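DNMT2 (Spodoptera frugiperda, PDB 4H0N) probably methylates a cytosine in the anticodon loop of tRNA(Asp), with activity on DNA cytosines as well, and binds S-adenosyl-L-homocysteine, the demethylated product left by the methyl donor. Local coordinates at residues G14-A19 with K322-L327; E28-V33 with W68-I73; S151-P156 with T183-D188. The protein carries 3 engineered substitutions. One frame throughout, in Å; residues are numbered along the deposited sequence.

Contact 1 of 3, residues G14-A19 with K322-L327. With SAH (S-adenosyl-L-homocysteine), chain E.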
# COMPACT_ATOMS: atom_id res chain seq x y z
N GLY A 14 6.00 7.02 2.71
CA GLY A 14 5.38 8.24 2.23
C GLY A 14 4.59 8.15 0.93
O GLY A 14 4.71 9.02 0.07
N GLY A 15 3.79 7.10 0.79
CA GLY A 15 2.95 6.95 -0.38
C GLY A 15 1.84 7.98 -0.42
O GLY A 15 1.48 8.49 -1.48
N MET A 16 1.29 8.28 0.76
CA MET A 16 0.28 9.32 0.90
C MET A 16 0.80 10.64 0.34
O MET A 16 0.16 11.27 -0.49
CB MET A 16 -0.08 9.49 2.37
CG MET A 16 -0.76 8.28 2.98
SD MET A 16 -2.37 7.99 2.24
CE MET A 16 -3.11 6.89 3.45
N HIS A 17 1.99 11.04 0.81
CA HIS A 17 2.65 12.26 0.36
C HIS A 17 2.82 12.27 -1.15
O HIS A 17 2.64 13.30 -1.80
CB HIS A 17 4.01 12.38 1.05
CG HIS A 17 4.61 13.74 0.98
ND1 HIS A 17 5.60 14.15 1.84
CD2 HIS A 17 4.36 14.79 0.16
CE1 HIS A 17 5.94 15.40 1.55
NE2 HIS A 17 5.21 15.81 0.54
N CYS A 18 3.16 11.12 -1.72
CA CYS A 18 3.29 11.00 -3.16
C CYS A 18 1.95 11.17 -3.86
O CYS A 18 1.89 11.70 -4.96
CB CYS A 18 3.91 9.66 -3.54
SG CYS A 18 5.69 9.64 -3.36
N ALA A 19 0.89 10.70 -3.21
CA ALA A 19 -0.44 10.74 -3.79
C ALA A 19 -1.04 12.15 -3.73
O ALA A 19 -1.78 12.56 -4.62
CB ALA A 19 -1.34 9.74 -3.09
N LYS A 322 -1.65 6.01 -7.12
CA LYS A 322 -2.68 6.44 -8.07
C LYS A 322 -4.09 6.39 -7.49
O LYS A 322 -4.86 7.34 -7.63
CB LYS A 322 -2.60 5.62 -9.35
CG LYS A 322 -3.78 5.81 -10.28
CD LYS A 322 -3.31 6.14 -11.68
CE LYS A 322 -4.34 5.74 -12.71
NZ LYS A 322 -4.13 6.38 -14.03
N VAL A 323 -4.43 5.27 -6.86
CA VAL A 323 -5.76 5.11 -6.29
C VAL A 323 -6.07 6.20 -5.25
O VAL A 323 -7.17 6.75 -5.24
CB VAL A 323 -5.93 3.72 -5.65
CG1 VAL A 323 -7.30 3.58 -5.00
CG2 VAL A 323 -5.72 2.63 -6.70
N ILE A 324 -5.09 6.51 -4.41
CA ILE A 324 -5.30 7.50 -3.36
C ILE A 324 -5.45 8.90 -3.93
O ILE A 324 -6.27 9.70 -3.47
CB ILE A 324 -4.16 7.47 -2.32
CG1 ILE A 324 -4.19 6.14 -1.58
CG2 ILE A 324 -4.29 8.61 -1.33
CD1 ILE A 324 -3.15 6.05 -0.54
N SER A 325 -4.66 9.19 -4.96
CA SER A 325 -4.76 10.45 -5.67
C SER A 325 -6.18 10.63 -6.22
O SER A 325 -6.77 11.71 -6.13
CB SER A 325 -3.73 10.50 -6.79
OG SER A 325 -3.67 11.79 -7.37
N GLU A 326 -6.74 9.55 -6.76
CA GLU A 326 -8.10 9.59 -7.28
C GLU A 326 -9.16 9.78 -6.19
O GLU A 326 -10.17 10.44 -6.43
CB GLU A 326 -8.41 8.36 -8.13
CG GLU A 326 -7.63 8.32 -9.44
CD GLU A 326 -7.87 9.56 -10.29
OE1 GLU A 326 -9.05 9.92 -10.52
OE2 GLU A 326 -6.88 10.18 -10.73
N LEU A 327 -8.94 9.21 -5.02
CA LEU A 327 -9.87 9.36 -3.90
C LEU A 327 -9.75 10.76 -3.30
O LEU A 327 -10.75 11.35 -2.89
CB LEU A 327 -9.62 8.30 -2.83
CG LEU A 327 -9.98 6.85 -3.16
CD1 LEU A 327 -9.45 5.92 -2.09
CD2 LEU A 327 -11.47 6.67 -3.31
N SAH E . 1.18 3.90 4.04
CA SAH E . 2.57 3.87 4.49
CB SAH E . 2.82 2.82 5.59
CG SAH E . 1.66 1.94 6.03
SD SAH E . 2.24 0.43 6.84
C SAH E . 3.55 3.71 3.33
O SAH E . 4.58 3.04 3.44
OXT SAH E . 3.35 4.26 2.25
C5' SAH E . 2.01 1.10 8.50
C4' SAH E . 3.26 1.75 9.10
O4' SAH E . 2.90 2.47 10.27
C3' SAH E . 4.34 0.76 9.51
O3' SAH E . 5.46 0.90 8.68
C2' SAH E . 4.70 1.11 10.95
O2' SAH E . 6.08 1.38 11.08
C1' SAH E . 3.91 2.36 11.26
N9 SAH E . 3.30 2.31 12.61
C8 SAH E . 2.70 1.23 13.20
N7 SAH E . 2.27 1.60 14.43
C5 SAH E . 2.58 2.90 14.63
C6 SAH E . 2.36 3.76 15.70
N6 SAH E . 1.75 3.34 16.80
N1 SAH E . 2.80 5.07 15.61
C2 SAH E . 3.44 5.51 14.47
N3 SAH E . 3.65 4.65 13.41
C4 SAH E . 3.22 3.36 13.49
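The segments of helix 15-19 and helix 322-327 approach to 8.6 Å between axes with a signed crossing angle of -55°, and A19 and S325 lie closest, 4.7 Å apart at their CA atoms. I324 fills the angle between the helices with both branches. Its CG2 lies 3.6 Å from A19 CB, while CD1, at the end of the other branch, meets M16 SD at 3.5 Å. I324 also packs against L116 and E118 of strand 114-119. The CB of M16 starts away from the partner helix, and the bend at chi2 (-65°) brings the sulfur back, so that the two long side chains cross at about a right angle. With an alanine in place of I324, M16 SD would probably lose its apolar neighbour and a gap would open beside A19 CB. S325 OG lies 3.4 Å from A19 O, at most a weak hydrogen bond, as the hydroxyl may turn to another acceptor. G14, the N-cap of helix 15-23, belongs to the glycine-rich turn after the first strand, as in class I methyltransferases, and G15 N donates to SAH OXT at 3.2 Å and 152°. The helix thus turns its N-terminal end to the cofactor carboxylate, which its dipole may stabilise, while M16, A19 and I324 pack through apolar groups and S325 adds one weak polar point.

Contact 2 of 3, residues E28-V33 with W68-I73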
# COMPACT_ATOMS: atom_id res chain seq x y z
N GLU A 28 0.09 21.41 2.07
CA GLU A 28 1.39 20.96 2.54
C GLU A 28 1.20 19.81 3.52
O GLU A 28 0.15 19.70 4.15
CB GLU A 28 2.12 22.11 3.23
CG GLU A 28 3.53 22.36 2.72
CD GLU A 28 4.56 22.44 3.83
OE1 GLU A 28 4.17 22.65 5.00
OE2 GLU A 28 5.77 22.28 3.53
N ILE A 29 2.21 18.96 3.63
CA ILE A 29 2.26 17.98 4.71
C ILE A 29 2.99 18.65 5.87
O ILE A 29 4.20 18.85 5.80
CB ILE A 29 3.02 16.71 4.30
CG1 ILE A 29 2.50 16.15 2.97
CG2 ILE A 29 2.97 15.68 5.43
CD1 ILE A 29 1.18 15.42 3.07
N VAL A 30 2.26 19.00 6.91
CA VAL A 30 2.86 19.71 8.03
C VAL A 30 3.53 18.73 8.99
O VAL A 30 4.38 19.12 9.79
CB VAL A 30 1.83 20.58 8.81
CG1 VAL A 30 1.08 21.48 7.85
CG2 VAL A 30 0.87 19.71 9.60
N ALA A 31 3.14 17.46 8.90
CA ALA A 31 3.66 16.45 9.81
C ALA A 31 3.37 15.04 9.31
O ALA A 31 2.27 14.76 8.82
CB ALA A 31 3.09 16.65 11.20
N ALA A 32 4.37 14.17 9.44
CA ALA A 32 4.23 12.75 9.14
C ALA A 32 4.73 11.98 10.35
O ALA A 32 5.80 12.28 10.88
CB ALA A 32 5.03 12.39 7.91
N VAL A 33 3.96 10.98 10.79
CA VAL A 33 4.27 10.28 12.03
C VAL A 33 4.43 8.78 11.83
O VAL A 33 3.51 8.10 11.36
CB VAL A 33 3.18 10.52 13.09
CG1 VAL A 33 3.49 9.75 14.36
CG2 VAL A 33 3.03 12.01 13.39
N TRP A 68 -0.62 22.57 15.21
CA TRP A 68 -0.08 22.34 13.87
C TRP A 68 -1.02 22.87 12.81
O TRP A 68 -0.62 23.05 11.66
CB TRP A 68 0.15 20.86 13.64
CG TRP A 68 1.26 20.30 14.43
CD1 TRP A 68 2.24 20.99 15.07
CD2 TRP A 68 1.51 18.91 14.68
NE1 TRP A 68 3.09 20.12 15.71
CE2 TRP A 68 2.67 18.85 15.49
CE3 TRP A 68 0.87 17.73 14.31
CZ2 TRP A 68 3.19 17.63 15.92
CZ3 TRP A 68 1.39 16.53 14.74
CH2 TRP A 68 2.54 16.49 15.54
N ASN A 69 -2.27 23.09 13.21
CA ASN A 69 -3.30 23.65 12.34
C ASN A 69 -3.67 22.73 11.18
O ASN A 69 -4.07 23.19 10.12
CB ASN A 69 -2.88 25.03 11.82
CG ASN A 69 -4.07 25.89 11.44
OD1 ASN A 69 -5.09 25.90 12.13
ND2 ASN A 69 -3.95 26.62 10.34
N VAL A 70 -3.55 21.42 11.39
CA VAL A 70 -3.95 20.45 10.38
C VAL A 70 -5.47 20.48 10.18
O VAL A 70 -6.22 20.73 11.13
CB VAL A 70 -3.46 19.01 10.69
CG1 VAL A 70 -2.30 19.04 11.67
CG2 VAL A 70 -4.59 18.13 11.23
N ASP A 71 -5.91 20.27 8.94
CA ASP A 71 -7.33 20.22 8.62
C ASP A 71 -7.63 18.91 7.92
O ASP A 71 -8.79 18.57 7.68
CB ASP A 71 -7.73 21.39 7.72
CG ASP A 71 -7.07 21.34 6.35
OD1 ASP A 71 -5.87 21.00 6.27
OD2 ASP A 71 -7.74 21.65 5.34
N THR A 72 -6.56 18.18 7.60
CA THR A 72 -6.63 16.98 6.78
C THR A 72 -5.75 15.87 7.35
O THR A 72 -4.57 16.09 7.62
CB THR A 72 -6.18 17.27 5.33
OG1 THR A 72 -7.01 18.30 4.77
CG2 THR A 72 -6.26 16.01 4.47
N ILE A 73 -6.33 14.69 7.53
CA ILE A 73 -5.57 13.54 8.01
C ILE A 73 -5.50 12.42 6.95
O ILE A 73 -6.52 11.99 6.42
CB ILE A 73 -6.15 12.99 9.34
CG1 ILE A 73 -5.98 14.02 10.46
CG2 ILE A 73 -5.48 11.68 9.72
CD1 ILE A 73 -6.61 13.61 11.76
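D71 OD1 accepts the backbone N-H of K5 and, weakly, the hydroxyl of T72, whose OG1 lies 3.3 Å from OD1; the second carboxylate oxygen, OD2, is hydrogen-bonded to H4 ND1. This ties the 68-73 connection to the start of strand 4-9, which runs between strands 27-33 and 72-75 in the sheet. The contact itself is apolar and bridges over that middle strand. A31 CB sits above one face of the W68 six-membered ring, 4.2 Å from its centroid and 23° off the normal, in a CH-pi contact displaced toward CZ3 and CE3. W68 CG is turned opposite its own carbonyl carbon (chi1 -70°), which brings the face of the indole to A31. Beside it, V30 CG2 meets V70 CG1 at 3.8 Å and also lies near W68 CB. N69, with positive phi, makes a Schellman motif after helix 62-67. V30 and A31 also touch K5 and L7 of the middle strand. The contact lies in the parallel part of the Rossmann-like sheet of class I methyltransferases. Apolar contacts of V30, A31, W68 and V70 pack the connection across strand 4-9, while D71 ties it to H4 and K5 by hydrogen bonds.

Contact 3 of 3, residues S151-P156 with T183-D188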
# COMPACT_ATOMS: atom_id res chain seq x y z
N SER A 151 -6.46 -2.41 -10.39
CA SER A 151 -6.76 -2.96 -11.70
C SER A 151 -7.98 -2.29 -12.33
O SER A 151 -8.19 -2.41 -13.54
CB SER A 151 -6.95 -4.47 -11.64
OG SER A 151 -7.85 -4.84 -10.61
N THR A 152 -8.78 -1.60 -11.53
CA THR A 152 -9.92 -0.88 -12.07
C THR A 152 -9.52 0.56 -12.38
O THR A 152 -10.17 1.23 -13.18
CB THR A 152 -11.15 -0.91 -11.13
OG1 THR A 152 -10.98 0.03 -10.07
CG2 THR A 152 -11.36 -2.31 -10.57
N VAL A 153 -8.43 1.01 -11.77
CA VAL A 153 -7.88 2.33 -12.04
C VAL A 153 -6.83 2.26 -13.17
O VAL A 153 -5.93 3.10 -13.27
CB VAL A 153 -7.31 2.97 -10.73
CG1 VAL A 153 -7.07 4.46 -10.88
CG2 VAL A 153 -8.27 2.74 -9.58
N GLY A 154 -6.94 1.25 -14.02
CA GLY A 154 -6.06 1.13 -15.17
C GLY A 154 -4.62 0.77 -14.85
O GLY A 154 -3.72 0.98 -15.66
N VAL A 155 -4.40 0.23 -13.66
CA VAL A 155 -3.06 -0.18 -13.24
C VAL A 155 -2.98 -1.70 -13.16
O VAL A 155 -3.80 -2.33 -12.50
CB VAL A 155 -2.70 0.44 -11.88
CG1 VAL A 155 -1.27 0.09 -11.49
CG2 VAL A 155 -2.89 1.95 -11.94
N PRO A 156 -2.00 -2.30 -13.85
CA PRO A 156 -1.89 -3.76 -13.97
C PRO A 156 -1.38 -4.42 -12.69
O PRO A 156 -0.27 -4.95 -12.68
CB PRO A 156 -0.88 -3.95 -15.10
CG PRO A 156 -0.02 -2.75 -15.02
CD PRO A 156 -0.91 -1.61 -14.57
N THR A 183 -17.38 -0.35 -5.42
CA THR A 183 -16.37 -1.27 -5.94
C THR A 183 -15.49 -0.64 -7.02
O THR A 183 -14.43 -1.17 -7.34
CB THR A 183 -17.00 -2.56 -6.49
OG1 THR A 183 -18.24 -2.26 -7.13
CG2 THR A 183 -17.26 -3.54 -5.36
N ARG A 184 -15.94 0.47 -7.58
CA ARG A 184 -15.13 1.22 -8.53
C ARG A 184 -15.55 2.68 -8.65
O ARG A 184 -16.74 3.00 -8.59
CB ARG A 184 -15.12 0.54 -9.90
CG ARG A 184 -16.48 0.29 -10.51
CD ARG A 184 -16.31 -0.01 -11.99
NE ARG A 184 -17.57 -0.14 -12.72
CZ ARG A 184 -18.40 0.88 -12.97
NH1 ARG A 184 -18.11 2.09 -12.53
NH2 ARG A 184 -19.51 0.67 -13.66
N LEU A 185 -14.56 3.55 -8.80
CA LEU A 185 -14.79 4.99 -8.92
C LEU A 185 -15.67 5.31 -10.13
O LEU A 185 -15.72 4.53 -11.08
CB LEU A 185 -13.44 5.72 -9.05
CG LEU A 185 -12.30 5.26 -8.14
CD1 LEU A 185 -11.03 5.07 -8.95
CD2 LEU A 185 -12.06 6.23 -6.99
N PRO A 186 -16.37 6.46 -10.09
CA PRO A 186 -17.23 6.92 -11.20
C PRO A 186 -16.44 7.12 -12.49
O PRO A 186 -16.96 6.90 -13.58
CB PRO A 186 -17.73 8.28 -10.70
CG PRO A 186 -17.66 8.19 -9.22
CD PRO A 186 -16.47 7.34 -8.91
N LYS A 187 -15.19 7.54 -12.34
CA LYS A 187 -14.30 7.72 -13.47
C LYS A 187 -13.80 6.36 -13.96
O LYS A 187 -13.29 5.56 -13.17
CB LYS A 187 -13.11 8.60 -13.05
CG LYS A 187 -12.09 8.83 -14.14
CD LYS A 187 -11.09 9.90 -13.72
CE LYS A 187 -10.03 10.10 -14.78
NZ LYS A 187 -10.63 10.22 -16.13
N ASP A 188 -13.97 6.10 -15.25
CA ASP A 188 -13.51 4.85 -15.86
C ASP A 188 -12.13 5.05 -16.47
O ASP A 188 -11.92 5.94 -17.30
CB ASP A 188 -14.50 4.39 -16.93
CG ASP A 188 -14.36 2.91 -17.26
OD1 ASP A 188 -13.27 2.34 -17.05
OD2 ASP A 188 -15.35 2.31 -17.73
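V153 and L185 meet at a slant, branch end to branch end, with V153 CG2 3.7 Å from L185 CD1; this is the closest approach of the two loops. The first torsion of V153 (-165°) sends CG1 opposite the backbone N and leaves CG2 beside that N, and CG2 is the methyl that meets the leucine. The second pair, T152 and R184, is looser and turned about a right angle: the threonine OG1 stands 4.2 Å from R184 CB, the first carbon of the arginine side chain. Beyond CB the arginine leaves the contact, running extended from CG to NE with its guanidinium group carried away from T152. The residue is poorly ordered, and of its side chain CB is the atom that comes nearest T152. T152 OG1 is engaged within its own loop, by a hydrogen bond to C149 O, so it meets R184 through packing and not as a donor to the other segment. The backbones stay well apart: the T152 and R184 CA atoms are 6.6 Å from each other, and the side chains alone span the space. Neither segment holds a regular helix or strand. Residues 151-156 belong to the loop joining strand 141-148 to strand 161-168. The segment 183-188 lies in the long connection from there to helix 211-214. Both loops rest on helix 321-332, where V153 also touches K322, and L185 packs on L327 and I330.

From the N terminus, the chain passes strand 4-9 and enters helix 15-23, where contact 1 opens; it closes only at helix 321-332, after nearly the whole chain has been threaded between. Contacts 2 and 3 both fall within this span, one after the other and without crossing. Contact 2 closes a 34-residue excursion from strand 27-33 to the start of strand 72-75, and contact 3 a 26-residue one that includes strand 161-168. Contact 1 touches both, through H17 against I29 and through V323 against V153, whereas contacts 2 and 3 stay about 16 Å apart at their nearest atoms. The terminal helix thus joins the cofactor-side helix to the loops beyond the antiparallel strands.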